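Local coordinates for protein L-methionine gamma-lyase (PDB 6LXU) that is a pyridoxal-phosphate-dependent enzyme of the Cys/Met metabolism family, built on the aminotransferase-like fold and assembled from four copies of the chain, at residues A274-D279 against E382-I387; F317-G322 against Q393-I398; E141-A146 against S173-T178; S94-T99 against L183-N188. One frame throughout, in Å; residues are numbered along the deposited sequence.

Two pairs of contacts sample two regions of the chain. Contacts 4 and 3 belong to the seven-stranded sheet and its helices; their centres lie about 17 Å apart, and they touch where Ala176, Ser173 and His177 pack on Val184. Along the sequence, contact 3 falls wholly between the two segments of contact 4. Contacts 1 and 2 follow nearer the C-terminus, with alternating segments, and share helix 384-396, which is held at two places about 17 Å apart, centre to centre. Centres in different pairs are 34 to 41 Å apart, consistent with the cofactor-binding and C-terminal domains of this fold, each pair packing helices and strands of its own region.

Contact 1: residues A274-D279 against E382-I387; sequences ARTIVD and ENVEDI
Val384 lays its CG2 methyl over the side chains of Thr276 and Ile277, joining helix 263-282 to the first turn of helix 384-396. Both helices pack on the five-stranded sheet of the C-terminal domain, a layered alpha/beta arrangement in which Ile277 also reaches Ile315 on strand 314-319. Because Val384 has chi1 at 72°, CG2 stands anti to its backbone N and is the branch presented to the partner helix. It lies 3.9 Å from Ile277 CG1, and the two side chains slide past each other in opposite directions. Thr276 instead crosses the valine at about a right angle, its CG2 being 3.9 Å from Val384 CG2. Threonine suits this more exposed border: the methyl serves the apolar contact, while OG1 is hydrogen-bonded back to Lys272 O in its own helix. Deeper in, branched aliphatic residues take over, and Ile387 crosses Ile277 roughly perpendicularly. The second segment also faces a neighbouring subunit, where Asp386 OD2 is hydrogen-bonded to Thr13 OG1 and Gly10 N of that chain. Asn383, at the N-cap position, contributes its carbonyl to the turn that presents Val384 and Ile387, its O accepting bonds from Asp386 N and Ile387 N. The shortest approach between the helices is at the buried end, where Ile277 CD1 meets Ile387 CG2 at 3.7 Å and Ile387 CD1 at 4.1 Å.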
# COMPACT_ATOMS: atom_id res chain seq x y z
N ALA A 274 -16.45 0.32 -27.45
CA ALA A 274 -17.50 -0.70 -27.51
C ALA A 274 -18.43 -0.50 -28.70
O ALA A 274 -18.78 -1.47 -29.36
CB ALA A 274 -18.30 -0.72 -26.22
N ARG A 275 -18.84 0.73 -28.97
CA ARG A 275 -19.76 0.97 -30.09
C ARG A 275 -19.13 0.53 -31.41
O ARG A 275 -19.80 -0.07 -32.27
CB ARG A 275 -20.24 2.43 -30.11
CG ARG A 275 -21.31 2.67 -29.04
CD ARG A 275 -21.91 4.06 -28.96
NE ARG A 275 -21.22 4.90 -27.98
CZ ARG A 275 -20.22 5.74 -28.24
NH1 ARG A 275 -19.76 5.88 -29.49
NH2 ARG A 275 -19.68 6.45 -27.26
N THR A 276 -17.83 0.79 -31.59
CA THR A 276 -17.13 0.38 -32.78
C THR A 276 -17.03 -1.14 -32.88
O THR A 276 -17.21 -1.73 -33.96
CB THR A 276 -15.73 1.03 -32.78
OG1 THR A 276 -15.90 2.45 -32.80
CG2 THR A 276 -14.92 0.62 -33.98
N ILE A 277 -16.79 -1.80 -31.75
CA ILE A 277 -16.72 -3.26 -31.73
C ILE A 277 -18.10 -3.87 -31.99
O ILE A 277 -18.19 -4.90 -32.68
CB ILE A 277 -16.09 -3.75 -30.41
CG1 ILE A 277 -14.62 -3.31 -30.36
CG2 ILE A 277 -16.19 -5.26 -30.25
CD1 ILE A 277 -14.04 -3.34 -28.97
N VAL A 278 -19.16 -3.27 -31.47
CA VAL A 278 -20.52 -3.76 -31.75
C VAL A 278 -20.78 -3.77 -33.25
O VAL A 278 -21.30 -4.77 -33.79
CB VAL A 278 -21.59 -2.92 -31.03
CG1 VAL A 278 -23.00 -3.22 -31.53
CG2 VAL A 278 -21.52 -3.16 -29.53
N ASP A 279 -20.43 -2.69 -33.94
CA ASP A 279 -20.64 -2.64 -35.39
C ASP A 279 -19.86 -3.75 -36.10
O ASP A 279 -20.42 -4.42 -36.99
CB ASP A 279 -20.25 -1.27 -35.94
CG ASP A 279 -20.80 -1.04 -37.33
OD1 ASP A 279 -22.03 -1.06 -37.49
OD2 ASP A 279 -20.00 -0.88 -38.26
N GLU A 382 -7.84 -0.42 -24.61
CA GLU A 382 -6.83 -0.58 -25.65
C GLU A 382 -7.26 0.14 -26.92
O GLU A 382 -8.45 0.47 -27.10
CB GLU A 382 -6.57 -2.05 -25.96
CG GLU A 382 -6.13 -2.89 -24.77
CD GLU A 382 -7.25 -3.60 -24.05
OE1 GLU A 382 -8.42 -3.19 -24.21
OE2 GLU A 382 -6.96 -4.58 -23.33
N ASN A 383 -6.32 0.39 -27.82
CA ASN A 383 -6.70 0.97 -29.11
C ASN A 383 -7.65 0.02 -29.83
O ASN A 383 -7.41 -1.18 -29.89
CB ASN A 383 -5.48 1.29 -29.94
CG ASN A 383 -4.65 2.36 -29.27
OD1 ASN A 383 -3.79 2.06 -28.44
ND2 ASN A 383 -4.95 3.62 -29.58
N VAL A 384 -8.76 0.58 -30.30
CA VAL A 384 -9.85 -0.27 -30.79
C VAL A 384 -9.41 -1.12 -31.99
O VAL A 384 -9.87 -2.25 -32.15
CB VAL A 384 -11.10 0.57 -31.10
CG1 VAL A 384 -10.94 1.41 -32.35
CG2 VAL A 384 -12.34 -0.32 -31.19
N GLU A 385 -8.49 -0.59 -32.80
CA GLU A 385 -7.98 -1.34 -33.95
C GLU A 385 -7.30 -2.62 -33.49
O GLU A 385 -7.37 -3.64 -34.18
CB GLU A 385 -6.97 -0.51 -34.77
CG GLU A 385 -7.52 0.77 -35.39
CD GLU A 385 -7.63 1.97 -34.45
OE1 GLU A 385 -7.18 1.89 -33.28
OE2 GLU A 385 -8.16 3.01 -34.90
N ASP A 386 -6.64 -2.58 -32.33
CA ASP A 386 -5.95 -3.74 -31.81
C ASP A 386 -6.92 -4.76 -31.22
O ASP A 386 -6.72 -5.97 -31.36
CB ASP A 386 -4.93 -3.31 -30.74
CG ASP A 386 -3.86 -2.38 -31.30
OD1 ASP A 386 -3.49 -2.53 -32.50
OD2 ASP A 386 -3.38 -1.50 -30.54
N ILE A 387 -7.97 -4.29 -30.54
CA ILE A 387 -8.97 -5.20 -30.01
C ILE A 387 -9.67 -5.92 -31.18
O ILE A 387 -9.83 -7.13 -31.15
CB ILE A 387 -10.02 -4.47 -29.13
CG1 ILE A 387 -9.35 -3.72 -27.96
CG2 ILE A 387 -11.03 -5.48 -28.59
CD1 ILE A 387 -10.31 -2.77 -27.25

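Contact 2: residues F317-G322 against Q393-I398; sequences FELKGG and QGLEKI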
# COMPACT_ATOMS: atom_id res chain seq x y z
N PHE A 317 -22.46 -11.80 -27.39
CA PHE A 317 -22.76 -12.17 -28.77
C PHE A 317 -22.79 -13.68 -28.88
O PHE A 317 -22.17 -14.39 -28.10
CB PHE A 317 -21.78 -11.53 -29.77
CG PHE A 317 -20.33 -11.85 -29.52
CD1 PHE A 317 -19.56 -11.09 -28.63
CD2 PHE A 317 -19.70 -12.87 -30.23
CE1 PHE A 317 -18.21 -11.37 -28.44
CE2 PHE A 317 -18.35 -13.15 -30.03
CZ PHE A 317 -17.61 -12.40 -29.13
N GLU A 318 -23.56 -14.16 -29.86
CA GLU A 318 -23.72 -15.59 -30.11
C GLU A 318 -22.94 -15.97 -31.35
O GLU A 318 -23.21 -15.47 -32.45
CB GLU A 318 -25.19 -15.95 -30.31
CG GLU A 318 -25.47 -17.45 -30.38
CD GLU A 318 -25.52 -18.14 -29.02
OE1 GLU A 318 -25.81 -17.48 -28.01
OE2 GLU A 318 -25.33 -19.38 -28.97
N LEU A 319 -21.97 -16.85 -31.20
CA LEU A 319 -21.27 -17.41 -32.34
C LEU A 319 -22.15 -18.48 -32.99
O LEU A 319 -22.68 -19.35 -32.30
CB LEU A 319 -19.96 -18.04 -31.90
CG LEU A 319 -18.94 -17.04 -31.37
CD1 LEU A 319 -17.83 -17.78 -30.65
CD2 LEU A 319 -18.39 -16.19 -32.50
N LYS A 320 -22.30 -18.43 -34.32
CA LYS A 320 -23.17 -19.41 -35.00
C LYS A 320 -22.68 -20.85 -34.86
O LYS A 320 -23.51 -21.79 -34.95
CB LYS A 320 -23.38 -19.03 -36.47
CG LYS A 320 -22.19 -19.24 -37.38
CD LYS A 320 -22.46 -18.56 -38.71
CE LYS A 320 -21.51 -19.01 -39.79
NZ LYS A 320 -21.96 -20.27 -40.44
N GLY A 321 -21.38 -21.03 -34.64
CA GLY A 321 -20.77 -22.35 -34.46
C GLY A 321 -20.86 -22.95 -33.06
O GLY A 321 -20.28 -24.01 -32.82
N GLY A 322 -21.55 -22.29 -32.14
CA GLY A 322 -21.84 -22.89 -30.84
C GLY A 322 -20.65 -23.11 -29.91
O GLY A 322 -19.71 -22.30 -29.86
N GLN A 393 -8.68 -12.12 -35.92
CA GLN A 393 -7.82 -13.29 -36.12
C GLN A 393 -8.35 -14.51 -35.37
O GLN A 393 -8.27 -15.63 -35.88
CB GLN A 393 -6.34 -13.00 -35.83
CG GLN A 393 -5.98 -12.73 -34.37
CD GLN A 393 -5.88 -13.97 -33.50
OE1 GLN A 393 -5.62 -15.08 -33.99
NE2 GLN A 393 -6.09 -13.80 -32.20
N GLY A 394 -8.94 -14.31 -34.19
CA GLY A 394 -9.54 -15.41 -33.46
C GLY A 394 -10.75 -15.99 -34.18
O GLY A 394 -10.93 -17.22 -34.25
N LEU A 395 -11.59 -15.11 -34.70
CA LEU A 395 -12.79 -15.54 -35.45
C LEU A 395 -12.41 -16.30 -36.73
O LEU A 395 -13.14 -17.22 -37.13
CB LEU A 395 -13.67 -14.34 -35.79
CG LEU A 395 -14.41 -13.71 -34.60
CD1 LEU A 395 -14.90 -12.32 -34.98
CD2 LEU A 395 -15.55 -14.58 -34.10
N GLU A 396 -11.29 -15.94 -37.35
CA GLU A 396 -10.78 -16.65 -38.54
C GLU A 396 -10.51 -18.13 -38.26
O GLU A 396 -10.60 -18.96 -39.18
CB GLU A 396 -9.50 -16.00 -39.08
CG GLU A 396 -9.72 -14.70 -39.82
CD GLU A 396 -8.43 -13.99 -40.23
OE1 GLU A 396 -7.33 -14.36 -39.76
OE2 GLU A 396 -8.52 -13.02 -41.02
N LYS A 397 -10.17 -18.47 -37.01
CA LYS A 397 -9.85 -19.85 -36.63
C LYS A 397 -11.07 -20.75 -36.45
O LYS A 397 -10.91 -21.97 -36.34
CB LYS A 397 -9.02 -19.89 -35.34
CG LYS A 397 -7.79 -19.00 -35.30
CD LYS A 397 -6.86 -19.21 -36.48
CE LYS A 397 -5.55 -18.46 -36.29
NZ LYS A 397 -5.72 -16.99 -36.42
N ILE A 398 -12.27 -20.19 -36.40
CA ILE A 398 -13.48 -21.00 -36.25
C ILE A 398 -13.78 -21.65 -37.60
O ILE A 398 -13.96 -20.94 -38.59
CB ILE A 398 -14.69 -20.18 -35.79
CG1 ILE A 398 -14.45 -19.55 -34.42
CG2 ILE A 398 -15.95 -21.05 -35.75
CD1 ILE A 398 -15.41 -18.42 -34.08
OXT ILE A 398 -13.86 -22.87 -37.73
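A slanted crossing sets Leu319 against both Leu395 and Ile398, and a single methyl, Leu319 CD2, does all the touching. That methyl is 3.6 Å from Leu395 CD2 and 4.0 Å from Ile398 CD1, so the last residue of strand 314-319 meets two side chains from the C-terminal end of the chain. Leu395 does not leave its backbone pointing straight at the strand; with CG anti to the carbonyl carbon (chi1 -70°), its end bends closer and delivers CD2. Within its own strand, Leu319 CD2 also lies in the plane of the Phe317 ring, at its edge. Leu329 of helix 322-332 touches both leucines, placing them in the hydrophobic layer between sheet and helices. After Leu319 the chain reverses through a type I beta turn ending at Gly322, whose positive phi of 69° is readily adopted by glycine. On the side away from the strand, Lys397 folds back along its segment. Its NZ donates hydrogen bonds to Gln393 OE1 in the carbonyl plane at 3.1 Å and to Gln393 O from above the carbonyl plane at 2.9 Å. Ile398 is the last residue, and an oxygen of its terminal carboxylate, like Leu395 O, is hydrogen-bonded to Lys286 NZ. The chemistry is thus divided: between the two segments the contact is methyl against methyl and non-directional, whereas directional polar bonds shape the terminal segment itself.

Contact 3: residues E141-A146 against S173-T178; sequences EEVKNA and SKIAHT
Ile175 packs across the alkyl chain of Lys144, whose charged end is held by a flat group of its own helix, the carboxylate of Glu141. Lys144 NZ approaches Glu141 OE2 on its syn side, 34° out of the carboxylate plane, and forms a salt bridge of 2.9 Å one helical turn apart. With its end drawn there, the lysine runs extended beyond CG and offers its methylenes to the isoleucine, which it crosses at about a right angle. Ile175 grips this chain at two levels: CG2 lies 3.8 Å from Lys144 CG, while CD1 is 3.9 Å from Lys144 CE. The helix backbone is close as well, for Ile175 CG2 comes within 3.8 Å of Lys144 CA. On the buried side Val143 CG1 meets Ile175 CG2 at 4.0 Å; chi1 of 178° sets that valine methyl anti to its backbone N. Each residue suits its depth, valine on the buried side and lysine at the exposed border, where aliphatic carbon can cover Ile175 and the ammonium can remain near the surface. The carbonyl of Ile175 is another planar group: Thr178 OG1 is hydrogen-bonded to Ile175 O at 2.7 Å, and the backbone N of Thr178 bonds to the same oxygen, closing the end of the segment. Val143 rests on Val135 of strand 131-135, and Ala176 on Val184 of strand 183-187. Helices 140-146 and 169-176 are thus neighbours against one sheet, each belonging to a beta-alpha-beta crossover between parallel strands, as in the large domain of fold type I pyridoxal-phosphate enzymes.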
# COMPACT_ATOMS: atom_id res chain seq x y z
N GLU A 141 -46.83 -5.52 -16.16
CA GLU A 141 -47.99 -6.21 -15.59
C GLU A 141 -47.59 -7.33 -14.63
O GLU A 141 -48.21 -7.47 -13.58
CB GLU A 141 -48.92 -6.74 -16.69
CG GLU A 141 -49.61 -5.64 -17.49
CD GLU A 141 -50.50 -4.75 -16.64
OE1 GLU A 141 -51.23 -5.28 -15.78
OE2 GLU A 141 -50.45 -3.51 -16.82
N GLU A 142 -46.56 -8.11 -14.98
CA GLU A 142 -46.03 -9.13 -14.06
C GLU A 142 -45.59 -8.52 -12.72
O GLU A 142 -45.84 -9.09 -11.66
CB GLU A 142 -44.83 -9.88 -14.65
CG GLU A 142 -45.17 -10.97 -15.64
CD GLU A 142 -43.97 -11.81 -16.04
OE1 GLU A 142 -43.19 -12.25 -15.15
OE2 GLU A 142 -43.80 -12.04 -17.25
N VAL A 143 -44.96 -7.36 -12.78
CA VAL A 143 -44.47 -6.71 -11.57
C VAL A 143 -45.65 -6.20 -10.76
O VAL A 143 -45.71 -6.43 -9.55
CB VAL A 143 -43.46 -5.59 -11.89
CG1 VAL A 143 -43.01 -4.90 -10.61
CG2 VAL A 143 -42.26 -6.17 -12.63
N LYS A 144 -46.60 -5.53 -11.41
CA LYS A 144 -47.83 -5.08 -10.73
C LYS A 144 -48.52 -6.24 -10.01
O LYS A 144 -48.92 -6.11 -8.86
CB LYS A 144 -48.82 -4.49 -11.73
CG LYS A 144 -48.42 -3.17 -12.35
CD LYS A 144 -49.40 -2.79 -13.45
CE LYS A 144 -48.87 -1.69 -14.34
NZ LYS A 144 -49.93 -1.17 -15.25
N ASN A 145 -48.64 -7.36 -10.71
CA ASN A 145 -49.33 -8.54 -10.18
C ASN A 145 -48.59 -9.21 -9.01
O ASN A 145 -49.22 -9.85 -8.18
CB ASN A 145 -49.59 -9.58 -11.29
CG ASN A 145 -50.62 -9.11 -12.31
OD1 ASN A 145 -51.39 -8.18 -12.07
ND2 ASN A 145 -50.62 -9.77 -13.46
N ALA A 146 -47.26 -9.06 -8.95
CA ALA A 146 -46.44 -9.62 -7.87
C ALA A 146 -46.44 -8.79 -6.59
O ALA A 146 -46.07 -9.31 -5.53
CB ALA A 146 -45.01 -9.82 -8.34
N SER A 173 -40.34 1.84 -10.69
CA SER A 173 -40.36 2.52 -9.42
C SER A 173 -41.75 3.05 -9.09
O SER A 173 -42.16 3.00 -7.95
CB SER A 173 -39.35 3.66 -9.36
OG SER A 173 -38.01 3.14 -9.44
N LYS A 174 -42.46 3.56 -10.10
CA LYS A 174 -43.86 4.00 -9.90
C LYS A 174 -44.74 2.86 -9.45
O LYS A 174 -45.56 3.03 -8.54
CB LYS A 174 -44.41 4.65 -11.16
CG LYS A 174 -43.81 6.02 -11.40
CD LYS A 174 -44.23 6.54 -12.74
CE LYS A 174 -43.64 7.91 -12.98
NZ LYS A 174 -43.97 8.38 -14.34
N ILE A 175 -44.56 1.69 -10.05
CA ILE A 175 -45.34 0.50 -9.65
C ILE A 175 -45.01 0.12 -8.21
O ILE A 175 -45.91 -0.11 -7.39
CB ILE A 175 -45.09 -0.68 -10.60
CG1 ILE A 175 -45.66 -0.34 -11.98
CG2 ILE A 175 -45.69 -1.98 -10.06
CD1 ILE A 175 -45.17 -1.22 -13.09
N ALA A 176 -43.72 0.03 -7.89
CA ALA A 176 -43.30 -0.31 -6.53
C ALA A 176 -43.88 0.64 -5.48
O ALA A 176 -44.33 0.21 -4.42
CB ALA A 176 -41.79 -0.33 -6.45
N HIS A 177 -43.85 1.93 -5.81
CA HIS A 177 -44.24 2.96 -4.87
C HIS A 177 -45.75 3.12 -4.68
O HIS A 177 -46.16 3.91 -3.83
CB HIS A 177 -43.59 4.28 -5.25
CG HIS A 177 -42.11 4.30 -4.98
ND1 HIS A 177 -41.22 5.01 -5.75
CD2 HIS A 177 -41.37 3.68 -4.02
CE1 HIS A 177 -40.00 4.84 -5.27
NE2 HIS A 177 -40.06 4.04 -4.23
N THR A 178 -46.54 2.31 -5.37
CA THR A 178 -47.97 2.20 -5.02
C THR A 178 -48.13 1.60 -3.62
O THR A 178 -49.18 1.80 -3.00
CB THR A 178 -48.77 1.36 -6.03
OG1 THR A 178 -48.27 0.02 -6.09
CG2 THR A 178 -48.74 1.98 -7.42

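Contact 4: residues S94-T99 against L183-N188; sequences SSTLWT and LVIVDN
The tight part of this contact is one methyl, Ile185 CD1 of strand 183-187, lodged against Thr96 and Leu97 of helix 89-100. Thr96 and Ile185 reach toward each other tip to tip, with Thr96 CG2 3.8 Å from Ile185 CD1. Leu97 comes in at a slant, its CD2 3.9 Å from the same Ile185 CD1. A chi1 of -63° directs the methyl of Thr96 away from its own backbone N, while OG1 turns beside that N and is hydrogen-bonded to Ala92 O; the buried hydroxyl is therefore provided for inside the helix. Farther along, the fit is looser. Leu183 points toward the helix, yet its CD1 stays 6.8 Å from Thr96 CG2, too far to touch. Thr99, the more exposed residue there, has its OG1 bonded 2.7 Å from Ser95 O, tilted 21° from the carbonyl plane. Trp98 serves another interface: its ring stacks on Trp98 of a neighbouring subunit. Within the sheet Ile185 also touches Val153 and Tyr155 of the adjacent strand 151-157, and two residues on, Asp187 OD2 lies close to N1 of the cofactor-bearing modified residue at position 212. Aliphatic contact between helix and strand, with hydroxyls bonded within the helix, suggests that the helix is held on the sheet here mainly by burial of hydrocarbon, and that it backs the strand leading to the cofactor site.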
# COMPACT_ATOMS: atom_id res chain seq x y z
N SER A 94 -25.76 -6.91 0.41
CA SER A 94 -26.20 -7.61 1.61
C SER A 94 -26.40 -6.65 2.78
O SER A 94 -27.39 -6.76 3.51
CB SER A 94 -25.26 -8.77 1.98
OG SER A 94 -23.96 -8.31 2.29
N SER A 95 -25.48 -5.71 2.98
CA SER A 95 -25.64 -4.78 4.09
C SER A 95 -26.95 -4.02 3.96
O SER A 95 -27.65 -3.78 4.95
CB SER A 95 -24.52 -3.76 4.14
OG SER A 95 -23.25 -4.35 4.43
N THR A 96 -27.28 -3.62 2.74
CA THR A 96 -28.54 -2.92 2.47
C THR A 96 -29.74 -3.82 2.77
O THR A 96 -30.65 -3.40 3.51
CB THR A 96 -28.57 -2.43 1.01
OG1 THR A 96 -27.51 -1.49 0.81
CG2 THR A 96 -29.89 -1.76 0.69
N LEU A 97 -29.75 -5.02 2.24
CA LEU A 97 -30.89 -5.91 2.41
C LEU A 97 -31.11 -6.33 3.86
O LEU A 97 -32.26 -6.35 4.34
CB LEU A 97 -30.77 -7.12 1.48
CG LEU A 97 -30.87 -6.77 -0.01
CD1 LEU A 97 -30.53 -7.98 -0.86
CD2 LEU A 97 -32.25 -6.25 -0.39
N TRP A 98 -30.03 -6.64 4.59
CA TRP A 98 -30.18 -7.01 5.99
C TRP A 98 -30.70 -5.86 6.84
O TRP A 98 -31.31 -6.09 7.90
CB TRP A 98 -28.87 -7.52 6.61
CG TRP A 98 -28.35 -8.81 6.07
CD1 TRP A 98 -27.08 -9.03 5.63
CD2 TRP A 98 -29.05 -10.06 5.91
NE1 TRP A 98 -26.93 -10.32 5.23
CE2 TRP A 98 -28.12 -10.98 5.36
CE3 TRP A 98 -30.37 -10.49 6.14
CZ2 TRP A 98 -28.48 -12.31 5.04
CZ3 TRP A 98 -30.73 -11.83 5.82
CH2 TRP A 98 -29.78 -12.72 5.28
N THR A 99 -30.41 -4.62 6.44
CA THR A 99 -30.89 -3.45 7.15
C THR A 99 -32.40 -3.26 6.98
O THR A 99 -33.12 -3.02 7.97
CB THR A 99 -30.15 -2.18 6.69
OG1 THR A 99 -28.76 -2.34 6.97
CG2 THR A 99 -30.66 -0.94 7.40
N LEU A 183 -39.33 -0.16 -0.87
CA LEU A 183 -38.11 0.50 -1.35
C LEU A 183 -37.67 -0.11 -2.66
O LEU A 183 -37.71 -1.32 -2.83
CB LEU A 183 -36.99 0.32 -0.33
CG LEU A 183 -37.21 1.00 1.02
CD1 LEU A 183 -36.19 0.49 2.03
CD2 LEU A 183 -37.15 2.51 0.90
N VAL A 184 -37.23 0.75 -3.58
CA VAL A 184 -36.68 0.32 -4.85
C VAL A 184 -35.16 0.43 -4.77
O VAL A 184 -34.62 1.49 -4.47
CB VAL A 184 -37.23 1.17 -6.03
CG1 VAL A 184 -36.66 0.65 -7.35
CG2 VAL A 184 -38.75 1.13 -6.06
N ILE A 185 -34.49 -0.70 -5.05
CA ILE A 185 -33.03 -0.82 -4.98
C ILE A 185 -32.56 -1.19 -6.37
O ILE A 185 -33.08 -2.14 -6.95
CB ILE A 185 -32.59 -1.88 -3.95
CG1 ILE A 185 -33.20 -1.57 -2.58
CG2 ILE A 185 -31.07 -1.97 -3.90
CD1 ILE A 185 -32.93 -2.60 -1.51
N VAL A 186 -31.57 -0.47 -6.90
CA VAL A 186 -31.02 -0.75 -8.22
C VAL A 186 -29.52 -0.98 -8.15
O VAL A 186 -28.79 -0.16 -7.60
CB VAL A 186 -31.32 0.39 -9.21
CG1 VAL A 186 -30.61 0.18 -10.54
CG2 VAL A 186 -32.81 0.49 -9.42
N ASP A 187 -29.09 -2.08 -8.75
CA ASP A 187 -27.67 -2.36 -8.98
C ASP A 187 -27.27 -1.67 -10.28
O ASP A 187 -27.62 -2.13 -11.36
CB ASP A 187 -27.46 -3.87 -9.01
CG ASP A 187 -26.02 -4.28 -9.22
OD1 ASP A 187 -25.21 -3.43 -9.67
OD2 ASP A 187 -25.70 -5.47 -8.95
N ASN A 188 -26.56 -0.55 -10.14
CA ASN A 188 -26.17 0.32 -11.25
C ASN A 188 -24.72 0.08 -11.70
O ASN A 188 -24.11 0.95 -12.33
CB ASN A 188 -26.36 1.79 -10.83
CG ASN A 188 -26.44 2.76 -12.00
OD1 ASN A 188 -27.00 2.42 -13.05
ND2 ASN A 188 -25.89 3.96 -11.83